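Local coordinates for protein trichothecene 3-O-acetyltransferase (Gibberella zeae, PDB 2RKV) that catalyses transfer of an acetyl group from acetyl-coenzyme A to the 3-hydroxyl of trichothecene mycotoxins such as T-2 and deoxynivalenol, at residues Ile195-Glu200 with Pro297-Ser302; Ile269-Ser274 with Ala323-Gly328; Val383-Tyr388 with Glu398-Pro403. One frame throughout, in Å; residues are numbered along the deposited sequence.

Contact 1 of 3, residues Ile195-Glu200 with Pro297-Ser302; sequences IVPYLE and PAMGVS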
# COMPACT_ATOMS: atom_id res chain seq x y z
N ILE A 195 -11.35 12.38 -13.63
CA ILE A 195 -11.41 10.92 -13.81
C ILE A 195 -12.51 10.23 -12.98
O ILE A 195 -12.93 9.11 -13.29
CB ILE A 195 -10.02 10.25 -13.61
CG1 ILE A 195 -9.93 8.98 -14.47
CG2 ILE A 195 -9.70 10.02 -12.11
CD1 ILE A 195 -8.53 8.44 -14.68
N VAL A 196 -12.96 10.90 -11.92
CA VAL A 196 -14.12 10.47 -11.15
C VAL A 196 -15.24 11.48 -11.38
O VAL A 196 -15.18 12.61 -10.87
CB VAL A 196 -13.82 10.35 -9.63
CG1 VAL A 196 -15.08 9.86 -8.87
CG2 VAL A 196 -12.65 9.41 -9.36
N PRO A 197 -16.25 11.11 -12.19
CA PRO A 197 -17.36 12.04 -12.45
C PRO A 197 -18.11 12.35 -11.16
O PRO A 197 -18.43 11.44 -10.39
CB PRO A 197 -18.25 11.25 -13.41
CG PRO A 197 -17.37 10.19 -13.99
CD PRO A 197 -16.40 9.84 -12.91
N TYR A 198 -18.37 13.64 -10.92
CA TYR A 198 -19.01 14.04 -9.67
C TYR A 198 -20.51 13.78 -9.66
O TYR A 198 -21.13 13.65 -10.72
CB TYR A 198 -18.73 15.52 -9.36
CG TYR A 198 -17.26 15.85 -9.22
CD1 TYR A 198 -16.69 16.87 -9.98
CD2 TYR A 198 -16.44 15.13 -8.35
CE1 TYR A 198 -15.34 17.19 -9.86
CE2 TYR A 198 -15.09 15.44 -8.22
CZ TYR A 198 -14.54 16.46 -8.98
OH TYR A 198 -13.22 16.77 -8.86
N LEU A 199 -21.07 13.69 -8.46
CA LEU A 199 -22.51 13.57 -8.28
C LEU A 199 -23.12 14.97 -8.33
O LEU A 199 -22.53 15.92 -7.82
CB LEU A 199 -22.85 12.87 -6.96
CG LEU A 199 -22.34 11.43 -6.76
CD1 LEU A 199 -22.62 10.95 -5.35
CD2 LEU A 199 -22.94 10.46 -7.78
N GLU A 200 -24.29 15.08 -8.95
CA GLU A 200 -24.95 16.38 -9.11
C GLU A 200 -25.74 16.74 -7.84
O GLU A 200 -26.37 15.87 -7.24
CB GLU A 200 -25.88 16.34 -10.33
N PRO A 297 -11.33 -0.53 -11.57
CA PRO A 297 -12.32 -1.36 -12.28
C PRO A 297 -13.75 -0.81 -12.22
O PRO A 297 -14.41 -0.71 -13.26
CB PRO A 297 -12.21 -2.72 -11.58
CG PRO A 297 -10.82 -2.73 -11.01
CD PRO A 297 -10.60 -1.32 -10.55
N ALA A 298 -14.21 -0.40 -11.04
CA ALA A 298 -15.55 0.17 -10.89
C ALA A 298 -15.72 1.45 -11.72
O ALA A 298 -16.82 1.75 -12.19
CB ALA A 298 -15.88 0.43 -9.42
N MET A 299 -14.63 2.20 -11.89
CA MET A 299 -14.67 3.47 -12.61
C MET A 299 -14.42 3.30 -14.12
O MET A 299 -14.51 4.28 -14.87
CB MET A 299 -13.65 4.44 -12.00
CG MET A 299 -14.07 5.90 -12.01
SD MET A 299 -15.59 6.29 -11.08
CE MET A 299 -15.43 5.32 -9.61
N GLY A 300 -14.11 2.08 -14.54
CA GLY A 300 -13.80 1.79 -15.94
C GLY A 300 -12.46 2.36 -16.38
O GLY A 300 -12.27 2.71 -17.55
N VAL A 301 -11.52 2.45 -15.43
CA VAL A 301 -10.21 3.04 -15.69
C VAL A 301 -9.15 1.94 -15.86
O VAL A 301 -9.21 0.91 -15.19
CB VAL A 301 -9.82 4.04 -14.56
CG1 VAL A 301 -8.37 4.52 -14.70
CG2 VAL A 301 -10.78 5.23 -14.54
N SER A 302 -8.20 2.17 -16.77
CA SER A 302 -7.12 1.22 -17.04
C SER A 302 -6.32 0.88 -15.79
O SER A 302 -6.04 1.75 -14.97
CB SER A 302 -6.18 1.84 -18.09
OG SER A 302 -4.99 1.09 -18.21

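Contact 2 of 3, residues Ile269-Ser274 with Ala323-Gly328; sequences IWKSAS and ANESLG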
# COMPACT_ATOMS: atom_id res chain seq x y z
N ILE A 269 -7.57 -13.03 9.38
CA ILE A 269 -6.84 -12.06 10.19
C ILE A 269 -7.78 -11.29 11.13
O ILE A 269 -7.46 -11.12 12.32
CB ILE A 269 -5.98 -11.12 9.30
CG1 ILE A 269 -4.81 -11.92 8.71
CG2 ILE A 269 -5.45 -9.95 10.11
CD1 ILE A 269 -4.08 -11.20 7.57
N TRP A 270 -8.92 -10.85 10.61
CA TRP A 270 -9.91 -10.13 11.43
C TRP A 270 -10.38 -11.03 12.57
O TRP A 270 -10.44 -10.59 13.73
CB TRP A 270 -11.11 -9.70 10.58
CG TRP A 270 -12.02 -8.68 11.22
CD1 TRP A 270 -11.80 -7.95 12.37
CD2 TRP A 270 -13.29 -8.24 10.72
NE1 TRP A 270 -12.86 -7.10 12.61
CE2 TRP A 270 -13.79 -7.27 11.61
CE3 TRP A 270 -14.06 -8.59 9.59
CZ2 TRP A 270 -15.03 -6.63 11.41
CZ3 TRP A 270 -15.28 -7.96 9.39
CH2 TRP A 270 -15.76 -6.99 10.30
N LYS A 271 -10.65 -12.29 12.25
CA LYS A 271 -11.10 -13.27 13.24
C LYS A 271 -10.02 -13.54 14.30
O LYS A 271 -10.31 -13.53 15.51
CB LYS A 271 -11.52 -14.56 12.54
CG LYS A 271 -12.05 -15.65 13.48
CD LYS A 271 -12.52 -16.87 12.69
CE LYS A 271 -13.55 -16.52 11.60
NZ LYS A 271 -14.75 -15.75 12.06
N SER A 272 -8.78 -13.74 13.84
CA SER A 272 -7.65 -14.03 14.74
C SER A 272 -7.30 -12.84 15.64
O SER A 272 -7.07 -13.02 16.84
CB SER A 272 -6.42 -14.49 13.96
OG SER A 272 -6.68 -15.68 13.23
N ALA A 273 -7.25 -11.63 15.07
CA ALA A 273 -7.07 -10.42 15.88
C ALA A 273 -8.18 -10.29 16.91
O ALA A 273 -7.91 -9.99 18.07
CB ALA A 273 -6.98 -9.16 15.01
N SER A 274 -9.42 -10.51 16.49
CA SER A 274 -10.57 -10.36 17.38
C SER A 274 -10.50 -11.38 18.51
O SER A 274 -10.70 -11.03 19.67
CB SER A 274 -11.89 -10.45 16.61
OG SER A 274 -11.98 -9.38 15.68
N ALA A 323 -14.94 -13.12 16.21
CA ALA A 323 -14.13 -14.23 16.71
C ALA A 323 -14.87 -15.56 16.59
O ALA A 323 -14.29 -16.59 16.22
CB ALA A 323 -13.73 -13.97 18.17
N ASN A 324 -16.17 -15.54 16.89
CA ASN A 324 -16.93 -16.77 17.06
C ASN A 324 -17.64 -17.33 15.82
O ASN A 324 -17.91 -18.54 15.76
CB ASN A 324 -17.89 -16.64 18.25
CG ASN A 324 -17.15 -16.52 19.58
OD1 ASN A 324 -16.17 -17.23 19.83
ND2 ASN A 324 -17.60 -15.59 20.41
N GLU A 325 -17.94 -16.47 14.85
CA GLU A 325 -18.61 -16.91 13.63
C GLU A 325 -17.66 -17.71 12.72
O GLU A 325 -16.45 -17.70 12.94
CB GLU A 325 -19.23 -15.72 12.90
CG GLU A 325 -18.21 -14.80 12.22
CD GLU A 325 -18.84 -13.59 11.55
OE1 GLU A 325 -20.06 -13.37 11.69
OE2 GLU A 325 -18.09 -12.85 10.87
N SER A 326 -18.21 -18.39 11.71
CA SER A 326 -17.40 -19.18 10.78
C SER A 326 -16.48 -18.28 9.95
O SER A 326 -16.72 -17.08 9.85
CB SER A 326 -18.28 -20.00 9.84
OG SER A 326 -19.00 -19.15 8.96
N LEU A 327 -15.45 -18.88 9.35
CA LEU A 327 -14.57 -18.12 8.46
C LEU A 327 -15.34 -17.58 7.26
O LEU A 327 -15.14 -16.43 6.84
CB LEU A 327 -13.38 -18.97 7.98
CG LEU A 327 -12.29 -18.18 7.23
CD1 LEU A 327 -11.73 -17.05 8.10
CD2 LEU A 327 -11.17 -19.10 6.74
N GLY A 328 -16.22 -18.41 6.71
CA GLY A 328 -17.07 -18.03 5.60
C GLY A 328 -18.02 -16.88 5.91
O GLY A 328 -18.27 -16.03 5.06

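Contact 3 of 3, residues Val383-Tyr388 with Glu398-Pro403; sequences VGLWDY and ETVRRP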
# COMPACT_ATOMS: atom_id res chain seq x y z
N VAL A 383 -0.39 -6.88 -7.36
CA VAL A 383 0.51 -6.02 -8.14
C VAL A 383 1.66 -6.84 -8.74
O VAL A 383 1.94 -7.96 -8.29
CB VAL A 383 0.99 -4.75 -7.38
CG1 VAL A 383 -0.21 -3.94 -6.90
CG2 VAL A 383 1.92 -5.09 -6.24
N GLY A 384 2.30 -6.28 -9.77
CA GLY A 384 3.15 -7.08 -10.66
C GLY A 384 4.64 -7.09 -10.40
O GLY A 384 5.41 -7.55 -11.24
N LEU A 385 5.04 -6.61 -9.21
CA LEU A 385 6.45 -6.33 -8.89
C LEU A 385 7.42 -7.51 -9.01
O LEU A 385 8.60 -7.32 -9.31
CB LEU A 385 6.56 -5.68 -7.51
CG LEU A 385 6.02 -4.25 -7.44
CD1 LEU A 385 5.74 -3.86 -5.99
CD2 LEU A 385 6.98 -3.26 -8.11
N TRP A 386 6.92 -8.73 -8.76
CA TRP A 386 7.76 -9.94 -8.88
C TRP A 386 8.27 -10.21 -10.31
O TRP A 386 9.17 -11.05 -10.50
CB TRP A 386 7.00 -11.17 -8.38
CG TRP A 386 6.89 -11.30 -6.90
CD1 TRP A 386 5.87 -10.85 -6.11
CD2 TRP A 386 7.81 -11.98 -6.03
NE1 TRP A 386 6.11 -11.18 -4.80
CE2 TRP A 386 7.29 -11.88 -4.72
CE3 TRP A 386 9.02 -12.66 -6.23
CZ2 TRP A 386 7.93 -12.44 -3.61
CZ3 TRP A 386 9.66 -13.22 -5.13
CH2 TRP A 386 9.12 -13.10 -3.83
N ASP A 387 7.70 -9.52 -11.29
CA ASP A 387 8.04 -9.80 -12.68
C ASP A 387 9.11 -8.88 -13.28
O ASP A 387 9.56 -9.11 -14.41
CB ASP A 387 6.78 -9.74 -13.56
CG ASP A 387 6.93 -10.55 -14.83
OD1 ASP A 387 7.44 -11.69 -14.76
OD2 ASP A 387 6.53 -10.04 -15.89
N TYR A 388 9.53 -7.86 -12.54
CA TYR A 388 10.42 -6.82 -13.13
C TYR A 388 11.90 -7.08 -12.86
O TYR A 388 12.29 -7.35 -11.72
CB TYR A 388 10.05 -5.40 -12.67
CG TYR A 388 8.55 -5.11 -12.65
CD1 TYR A 388 7.69 -5.69 -13.59
CD2 TYR A 388 8.01 -4.26 -11.69
CE1 TYR A 388 6.31 -5.45 -13.54
CE2 TYR A 388 6.64 -4.01 -11.64
CZ TYR A 388 5.80 -4.60 -12.57
OH TYR A 388 4.44 -4.36 -12.52
N GLU A 398 14.16 -11.82 -5.68
CA GLU A 398 14.17 -12.96 -4.78
C GLU A 398 13.06 -12.81 -3.73
O GLU A 398 12.47 -13.81 -3.29
CB GLU A 398 15.55 -13.08 -4.12
CG GLU A 398 15.66 -14.18 -3.09
CD GLU A 398 17.10 -14.49 -2.74
OE1 GLU A 398 17.96 -14.48 -3.65
OE2 GLU A 398 17.37 -14.75 -1.55
N THR A 399 12.79 -11.56 -3.35
CA THR A 399 11.64 -11.21 -2.53
C THR A 399 11.21 -9.77 -2.80
O THR A 399 11.97 -8.97 -3.36
CB THR A 399 11.88 -11.43 -1.01
OG1 THR A 399 10.61 -11.42 -0.32
CG2 THR A 399 12.80 -10.35 -0.40
N VAL A 400 9.98 -9.46 -2.40
CA VAL A 400 9.39 -8.13 -2.54
C VAL A 400 8.74 -7.81 -1.20
O VAL A 400 7.73 -8.42 -0.84
CB VAL A 400 8.33 -8.08 -3.66
CG1 VAL A 400 7.74 -6.69 -3.78
CG2 VAL A 400 8.94 -8.55 -5.00
N ARG A 401 9.32 -6.88 -0.46
CA ARG A 401 8.91 -6.60 0.92
C ARG A 401 8.78 -5.11 1.20
O ARG A 401 9.55 -4.30 0.69
CB ARG A 401 9.92 -7.19 1.92
CG ARG A 401 10.21 -8.69 1.79
CD ARG A 401 8.98 -9.55 2.11
NE ARG A 401 9.35 -10.69 2.95
CZ ARG A 401 8.83 -11.91 2.86
NH1 ARG A 401 7.93 -12.21 1.93
NH2 ARG A 401 9.23 -12.85 3.71
N ARG A 402 7.79 -4.76 2.03
CA ARG A 402 7.66 -3.40 2.49
C ARG A 402 8.65 -3.11 3.62
O ARG A 402 8.73 -3.88 4.59
CB ARG A 402 6.24 -3.12 3.00
CG ARG A 402 5.94 -1.64 2.96
CD ARG A 402 5.07 -1.11 4.09
NE ARG A 402 4.81 0.31 3.83
CZ ARG A 402 5.70 1.29 4.04
NH1 ARG A 402 6.90 1.02 4.56
NH2 ARG A 402 5.39 2.54 3.74
N PRO A 403 9.39 -1.99 3.52
CA PRO A 403 10.22 -1.56 4.66
C PRO A 403 9.46 -1.36 5.98
O PRO A 403 8.30 -0.92 6.00
CB PRO A 403 10.80 -0.21 4.19
CG PRO A 403 10.91 -0.40 2.69
CD PRO A 403 9.58 -1.09 2.37

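Contact 1 of 3, residues Ile195-Glu200 with Pro297-Ser302
Ile195 and Met299 meet first through a carbonyl: Met299 CG lies 3.6 Å from Ile195 O. This is a van der Waals approach, and no hydrogen bond joins the two segments. Beyond CG the methionine chain folds instead of stretching out. The bend at chi2 (61°) brings SD beside Val196 and Pro197; a further bend at chi3 (42°) turns only the terminal CE. The sulfur comes within 4.1 Å of Pro197 CD. It also lies 4.2 Å from Val196 CG1, a methyl of a buried side chain. The Pro197 and Met299 side chains run past each other in opposite directions.

The methionine sits at the end of the short helix 296-299. Gly300 follows with positive phi and closes a Schellman motif, in which Gly300 N bonds back to Pro297 O at 3.1 Å. The chain then turns, and Val301 again directs its CB toward the 195-200 loop. Both of its methyls are used there. Ile195 answers with its longer branch, which lies almost opposite the backbone N (chi1 -150°) and stays extended to CD1. Ile195 CG1 is 3.8 Å from Val301 CG2. The terminal CD1 of Ile195 reaches both methyls, with Val301 CG1 at 3.9 Å. The two branched chains cross at about a right angle.

Other parts of the chain back this surface contact. Leu309 touches both Val196 and Val301, while Ala351 of helix 340-356 packs on Val196. Arg348 of the same helix takes Pro197 O through NE, which ties the long connection between helix 182-187 and strand 229-236 to that helix.

Contact 2 of 3, residues Ile269-Ser274 with Ala323-Gly328
Lys271 NZ donates to Glu325 O at 2.7 Å, the shortest approach between the segments. The donor stands above the carbonyl plane, 55° out of it, and does not follow a lone pair. A second, weak bond runs from Lys271 NZ to Ser326 O at 3.2 Å. Ile322 O and Thr330 OG1 also lie in hydrogen-bonding contact with the ammonium group. The side chain leaves its helix extended, then curls at chi3 and chi4 (both -54°), which folds NZ into the turn between helices 319-324 and 327-335.

Glu325 OE2 is 4.6 Å from Lys271 NZ, too far for a salt bridge. OE2 instead forms a salt bridge with Arg333 NE and a hydrogen bond with Thr330 OG1. Ser326 is the N-cap of helix 327-335, with OG bonded to Ala329 N.

The aliphatic part of the lysine does the packing. Lys271 CG rests 3.7 Å from Ala323 O, and CE lies 4.0 Å from Leu327 CD1. One turn on, Ser274 CB faces Ala323 CB at 4.3 Å. The Ser274 hydroxyl turns back to its own helix and bonds to Trp270 O.

The contact joins helix 261-277 to an interhelical turn. The ammonium group of this buried lysine is held by backbone carbonyls, with the Thr330 hydroxyl as a further partner. The nearby Glu325 carboxylate probably helps to stabilise the positive charge.

Contact 3 of 3, residues Val383-Tyr388 with Glu398-Pro403
Trp386 holds its indole beside the backbone N (chi1 -76°) and turns it nearly upright (chi2 92°), which presents a flat face to Val400. Val400 places CG1 anti to its own N, leaving CG2 to meet that face. The methyl sits over the five-membered ring in a CH-pi contact. Val400 CG2 is 3.7 Å from the ring centroid and only 7° off the normal. Its other methyl, Val400 CG1, lies 4.0 Å from Leu385 CB.

The chain here passes from one sheet to the other. Strand 375-379 belongs to the seven-stranded sheet, whereas strand 399-401 is an outer strand of the five-stranded sheet and pairs with strand 20-28. The loop between the segments carries Asp-Phe-Gly-Leu-Gly, a variant of the DFGWG motif of the BAHD superfamily.

The benzene half of the indole reaches further along the strand. Trp386 CH2 approaches Thr399 CA at 3.4 Å. Glu398 O meets the ring edge near its plane, 3.4 Å from Trp386 CZ3. Trp386 NE1 is bonded to Pro416 O. Val400 N is buried under the contact without a hydrogen-bond partner, 3.8 Å from Trp386 CZ2.

Contact 1 lies at the surface, contact 2 is partly buried and contact 3 is buried nearest the centre of the chain. None touches another, and their centres are about 29 to 33 Å apart. Contacts 1 and 2 interleave along the sequence, while contact 3 follows both. They share no helix or strand: contact 1 joins a long loop to a helix end, contact 2 a helix to a turn between helices, and contact 3 a loop to a sheet-edge strand. Contacts 1 and 3 have no hydrogen bond between their segments, relying on methyls with sulfur or an aromatic face. Contact 2 depends on a charged donor.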